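Local coordinates for protein alpha-galactosidase (Lactobacillus brevis, PDB 3MI6) that probably releases terminal, non-reducing alpha-D-galactose from alpha-galactosides by hydrolysis, as a glycoside hydrolase of family 36, at residues D[200-204]-D[529-534]; D[543-547]-D[570-575]. All blocks are in the same frame, centred on the assembly; numbering follows the deposited sequence.

Interaction 1: residues D[200-204]-D[529-534]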
loop_
_atom_site.group_PDB
_atom_site.type_symbol
_atom_site.label_atom_id
_atom_site.label_comp_id
_atom_site.label_asym_id
_atom_site.label_seq_id
_atom_site.Cartn_x
_atom_site.Cartn_y
_atom_site.Cartn_z
ATOM N N TRP D 200 11.833 13.249 -23.348
ATOM C CA TRP D 200 13.169 13.447 -23.867
ATOM C C TRP D 200 14.146 13.605 -22.700
ATOM O O TRP D 200 13.823 14.249 -21.705
ATOM C CB TRP D 200 13.195 14.636 -24.838
ATOM C CG TRP D 200 14.574 15.046 -25.213
ATOM C CD1 TRP D 200 15.296 14.639 -26.301
ATOM C CD2 TRP D 200 15.417 15.940 -24.484
ATOM N NE1 TRP D 200 16.538 15.243 -26.303
ATOM C CE2 TRP D 200 16.636 16.040 -25.191
ATOM C CE3 TRP D 200 15.258 16.671 -23.304
ATOM C CZ2 TRP D 200 17.682 16.833 -24.751
ATOM C CZ3 TRP D 200 16.294 17.452 -22.873
ATOM C CH2 TRP D 200 17.492 17.533 -23.595
ATOM N N ALA D 201 15.325 12.998 -22.816
ATOM C CA ALA D 201 16.327 13.038 -21.751
ATOM C C ALA D 201 15.921 12.287 -20.456
ATOM O O ALA D 201 16.663 12.296 -19.482
ATOM C CB ALA D 201 16.700 14.457 -21.443
ATOM N N ARG D 202 14.750 11.651 -20.442
ATOM C CA ARG D 202 14.373 10.748 -19.351
ATOM C C ARG D 202 13.422 9.636 -19.808
ATOM O O ARG D 202 12.387 9.417 -19.206
ATOM C CB ARG D 202 13.785 11.511 -18.148
ATOM C CG ARG D 202 13.209 12.854 -18.483
ATOM C CD ARG D 202 12.618 13.562 -17.260
ATOM N NE ARG D 202 11.243 13.119 -17.055
ATOM C CZ ARG D 202 10.162 13.898 -17.059
ATOM N NH1 ARG D 202 10.258 15.206 -17.218
ATOM N NH2 ARG D 202 8.971 13.345 -16.868
ATOM N N GLU D 203 13.788 8.929 -20.862
ATOM C CA GLU D 203 12.922 7.901 -21.428
ATOM C C GLU D 203 12.686 6.677 -20.532
ATOM O O GLU D 203 13.552 6.245 -19.770
ATOM C CB GLU D 203 13.466 7.415 -22.784
ATOM C CG GLU D 203 13.549 8.478 -23.871
ATOM C CD GLU D 203 14.839 9.284 -23.826
ATOM O OE1 GLU D 203 15.303 9.609 -22.714
ATOM O OE2 GLU D 203 15.386 9.588 -24.916
ATOM N N ARG D 204 11.492 6.120 -20.643
ATOM C CA ARG D 204 11.244 4.751 -20.218
ATOM C C ARG D 204 11.446 4.419 -18.741
ATOM O O ARG D 204 11.859 3.312 -18.422
ATOM C CB ARG D 204 12.035 3.778 -21.108
ATOM C CG ARG D 204 11.426 3.634 -22.496
ATOM C CD ARG D 204 12.168 2.659 -23.382
ATOM N NE ARG D 204 13.502 3.151 -23.699
ATOM C CZ ARG D 204 13.747 4.198 -24.490
ATOM N NH1 ARG D 204 12.734 4.872 -25.038
ATOM N NH2 ARG D 204 15.004 4.583 -24.720
ATOM N N SER D 529 16.223 12.192 -31.375
ATOM C CA SER D 529 16.471 13.059 -30.230
ATOM C C SER D 529 16.798 12.179 -29.029
ATOM O O SER D 529 16.343 12.430 -27.910
ATOM C CB SER D 529 15.237 13.913 -29.917
ATOM O OG SER D 529 15.160 15.046 -30.751
ATOM N N GLY D 530 17.590 11.139 -29.259
ATOM C CA GLY D 530 17.771 10.106 -28.257
ATOM C C GLY D 530 16.776 9.009 -28.537
ATOM O O GLY D 530 16.696 8.539 -29.667
ATOM N N GLY D 531 15.993 8.617 -27.540
ATOM C CA GLY D 531 15.167 7.424 -27.672
ATOM C C GLY D 531 13.706 7.603 -28.056
ATOM O O GLY D 531 12.841 6.898 -27.553
ATOM N N GLY D 532 13.436 8.530 -28.969
ATOM C CA GLY D 532 12.079 8.849 -29.360
ATOM C C GLY D 532 11.477 7.877 -30.364
ATOM O O GLY D 532 10.312 8.000 -30.729
ATOM N N ARG D 533 12.269 6.922 -30.837
ATOM C CA ARG D 533 11.736 5.866 -31.696
ATOM C C ARG D 533 12.287 4.509 -31.309
ATOM O O ARG D 533 12.332 3.605 -32.119
ATOM C CB ARG D 533 12.027 6.150 -33.166
ATOM C CG ARG D 533 10.894 6.826 -33.884
ATOM C CD ARG D 533 10.747 6.274 -35.270
ATOM N NE ARG D 533 11.860 6.642 -36.151
ATOM C CZ ARG D 533 11.776 7.528 -37.142
ATOM N NH1 ARG D 533 10.628 8.165 -37.381
ATOM N NH2 ARG D 533 12.845 7.779 -37.885
ATOM N N PHE D 534 12.684 4.373 -30.055
ATOM C CA PHE D 534 13.372 3.185 -29.604
ATOM C C PHE D 534 12.451 1.965 -29.637
ATOM O O PHE D 534 11.835 1.625 -28.613
ATOM C CB PHE D 534 13.869 3.420 -28.177
ATOM C CG PHE D 534 14.941 2.475 -27.751
ATOM C CD1 PHE D 534 14.625 1.217 -27.313
ATOM C CD2 PHE D 534 16.272 2.861 -27.800
ATOM C CE1 PHE D 534 15.613 0.355 -26.933
ATOM C CE2 PHE D 534 17.274 2.010 -27.422
ATOM C CZ PHE D 534 16.949 0.750 -26.983
HETATM O O HOH W 1 16.767 11.872 -25.217
#
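A bend at chi3 (-66°) in Arg204 and the CG of Phe534 set anti to its backbone N (chi1 -162°) bring guanidinium and phenyl ring face to face. The planes lie 17° apart in an off-centre cation-pi stack, with CZ of Arg204 4.5 Å from the ring centroid of Phe534. CB of Phe534 covers one guanidinium face and CB of Glu203 the opposite one. Gly531 O lies near the guanidinium plane and receives NH1 of Arg204 on a lone pair at 3.2 Å, while NE is held by Thr563. Glu203, bent at chi2, takes the N-H of Gly531 on the anti side of OE2 (2.9 Å), and its OE1 meets Ser548. A water accepts from Ala201 N and donates to Glu203 OE2 (2.7 Å) and to Ser529 O. The indole of Trp200, predicted to bind substrate, brings its edge to Ser529 O, while NE1 is used by Asp549. Ser529 in turn bonds Asn481 and, through its N, Asp479, the predicted nucleophile. An N-terminal-domain loop is thus fastened to the barrel loop by a neighbouring carboxylate and guanidinium that grip Gly531 at N and O, consistent with fixing this loop beside the substrate pocket.

Interaction 2: residues D[543-547]-D[570-575]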
loop_
_atom_site.group_PDB
_atom_site.type_symbol
_atom_site.label_atom_id
_atom_site.label_comp_id
_atom_site.label_asym_id
_atom_site.label_seq_id
_atom_site.Cartn_x
_atom_site.Cartn_y
_atom_site.Cartn_z
ATOM N N PRO D 543 20.452 -2.263 -35.828
ATOM C CA PRO D 543 20.549 -3.177 -34.683
ATOM C C PRO D 543 20.731 -2.444 -33.362
ATOM O O PRO D 543 20.631 -3.059 -32.305
ATOM C CB PRO D 543 21.801 -3.978 -34.997
ATOM C CG PRO D 543 22.660 -2.995 -35.744
ATOM C CD PRO D 543 21.690 -2.243 -36.626
ATOM N N GLN D 544 20.987 -1.146 -33.407
ATOM C CA GLN D 544 21.183 -0.396 -32.167
ATOM C C GLN D 544 20.595 1.005 -32.256
ATOM O O GLN D 544 20.546 1.590 -33.333
ATOM C CB GLN D 544 22.665 -0.330 -31.799
ATOM C CG GLN D 544 23.498 0.572 -32.670
ATOM C CD GLN D 544 24.961 0.295 -32.463
ATOM O OE1 GLN D 544 25.352 -0.849 -32.232
ATOM N NE2 GLN D 544 25.783 1.332 -32.528
ATOM N N ALA D 545 20.145 1.534 -31.123
ATOM C CA ALA D 545 19.572 2.869 -31.107
ATOM C C ALA D 545 20.344 3.753 -30.139
ATOM O O ALA D 545 20.968 3.247 -29.207
ATOM C CB ALA D 545 18.100 2.811 -30.730
ATOM N N TRP D 546 20.335 5.064 -30.380
ATOM C CA TRP D 546 20.864 6.030 -29.417
ATOM C C TRP D 546 19.828 6.179 -28.297
ATOM O O TRP D 546 18.796 6.821 -28.475
ATOM C CB TRP D 546 21.147 7.372 -30.102
ATOM C CG TRP D 546 21.708 8.420 -29.179
ATOM C CD1 TRP D 546 21.270 9.705 -29.027
ATOM C CD2 TRP D 546 22.803 8.262 -28.261
ATOM N NE1 TRP D 546 22.033 10.362 -28.080
ATOM C CE2 TRP D 546 22.978 9.498 -27.598
ATOM C CE3 TRP D 546 23.657 7.198 -27.944
ATOM C CZ2 TRP D 546 23.969 9.695 -26.641
ATOM C CZ3 TRP D 546 24.637 7.396 -26.991
ATOM C CH2 TRP D 546 24.784 8.635 -26.347
ATOM N N THR D 547 20.105 5.575 -27.146
ATOM C CA THR D 547 19.077 5.339 -26.130
ATOM C C THR D 547 18.438 6.600 -25.556
ATOM O O THR D 547 17.221 6.676 -25.408
ATOM C CB THR D 547 19.642 4.495 -24.985
ATOM O OG1 THR D 547 20.510 3.502 -25.537
ATOM C CG2 THR D 547 18.520 3.817 -24.191
ATOM N N ALA D 570 22.559 -4.985 -26.215
ATOM C CA ALA D 570 23.108 -4.920 -27.563
ATOM C C ALA D 570 22.496 -3.758 -28.358
ATOM O O ALA D 570 23.152 -3.158 -29.210
ATOM C CB ALA D 570 22.876 -6.241 -28.284
HETATM N N MSE D 571 21.247 -3.438 -28.045
HETATM C CA MSE D 571 20.490 -2.429 -28.764
HETATM C C MSE D 571 20.728 -0.980 -28.291
HETATM O O MSE D 571 20.368 -0.027 -28.992
HETATM C CB MSE D 571 19.006 -2.764 -28.681
HETATM C CG MSE D 571 18.617 -4.074 -29.364
HETATM SE SE MSE D 571 16.683 -4.383 -29.275
HETATM C CE MSE D 571 16.601 -6.186 -30.081
HETATM N N MSE D 572 21.354 -0.819 -27.127
HETATM C CA MSE D 572 21.489 0.491 -26.489
HETATM C C MSE D 572 22.846 1.157 -26.685
HETATM O O MSE D 572 23.828 0.772 -26.053
HETATM C CB MSE D 572 21.264 0.367 -24.985
HETATM C CG MSE D 572 19.834 0.209 -24.530
HETATM SE SE MSE D 572 19.808 -0.210 -22.586
HETATM C CE MSE D 572 19.462 -2.156 -22.637
ATOM N N GLY D 573 22.910 2.180 -27.526
ATOM C CA GLY D 573 24.111 2.989 -27.566
ATOM C C GLY D 573 24.271 3.682 -26.216
ATOM O O GLY D 573 23.281 4.015 -25.584
ATOM N N ALA D 574 25.507 3.889 -25.775
ATOM C CA ALA D 574 25.775 4.635 -24.553
ATOM C C ALA D 574 27.142 5.297 -24.631
ATOM O O ALA D 574 28.141 4.617 -24.774
ATOM C CB ALA D 574 25.718 3.717 -23.360
ATOM N N HIS D 575 27.200 6.619 -24.538
ATOM C CA HIS D 575 28.492 7.300 -24.605
ATOM C C HIS D 575 28.916 7.889 -23.250
ATOM O O HIS D 575 28.097 8.414 -22.512
ATOM C CB HIS D 575 28.479 8.412 -25.659
ATOM C CG HIS D 575 28.056 7.967 -27.026
ATOM N ND1 HIS D 575 27.706 8.860 -28.021
ATOM C CD2 HIS D 575 27.942 6.735 -27.574
ATOM C CE1 HIS D 575 27.382 8.197 -29.117
ATOM N NE2 HIS D 575 27.520 6.906 -28.875
#
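Ala545 and Met572 pair across adjacent parallel strands of the (beta/alpha)8 barrel, 544-546 and 572-576, which helix 553-566 joins into a beta-alpha-beta unit. The short strand segments run at 45° to one another and come within 4.8 Å between axes. Two backbone bonds flank Met572: Ala545 N gives its hydrogen to Met571 O at 2.7 Å, and Gly573 N gives its own to Ala545 O at 2.8 Å. The two run in opposite donor directions, so Ala545 is bonded through both N and O to the residues flanking Met572, the parallel pattern.

The close-fitting part lies toward the C-terminal ends of the strands. With CG anti to the backbone N (chi1 -179°), Trp546 carries its six-membered ring past Gly573, which has no side chain, to His575. CZ3 of Trp546 sits over the centre of the imidazole, 3.3 Å above its plane, yet the two planes are inclined by 34°, so the pair is oblique. ND1 of His575 is engaged by Glu605, which helps to hold the imidazole's rotation, and Arg556 adds a cation-pi contact to Trp546.

The N-terminal side is looser. There Pro543 and the partly exposed Ala570 come together mainly through backbone atoms, and a weak CA-H...O contact joins Met571 CA to Pro543 O at 3.6 Å. The side chain of Met571, a selenomethionine, packs on Met539 of helix 536-539, and Gln544 turns its amide to Glu525 of the preceding strand.

Thr547, just beyond its strand, restores a firm link: its CG2 lies 3.9 Å from CG of Met572, also a selenomethionine, and its OG1 donates to a lone pair of Gly573 O, in the carbonyl plane, at 2.8 Å.

Centred 11 Å apart, interactions 1 and 2 meet around the C-terminal end of the barrel strands. Arg204 NH2 lies 3.1 Å from Thr547 O, a close polar approach that brings loop 200-204 of the N-terminal domain against the end of strand 544-546. Phe534 CD2 packs on Ala545 CB at 3.5 Å, and Gly530 CA lies 3.6 Å from Trp546 CD1, so loop 529-534 also packs directly against strand 544-546. Both contacts also reach Asp549, the predicted proton donor: Trp200 NE1 of interaction 1 bonds its OD2, and Trp546 NE1 of interaction 2 its OD1. Two indoles from different domains of the chain therefore probably position this carboxylate in the active site.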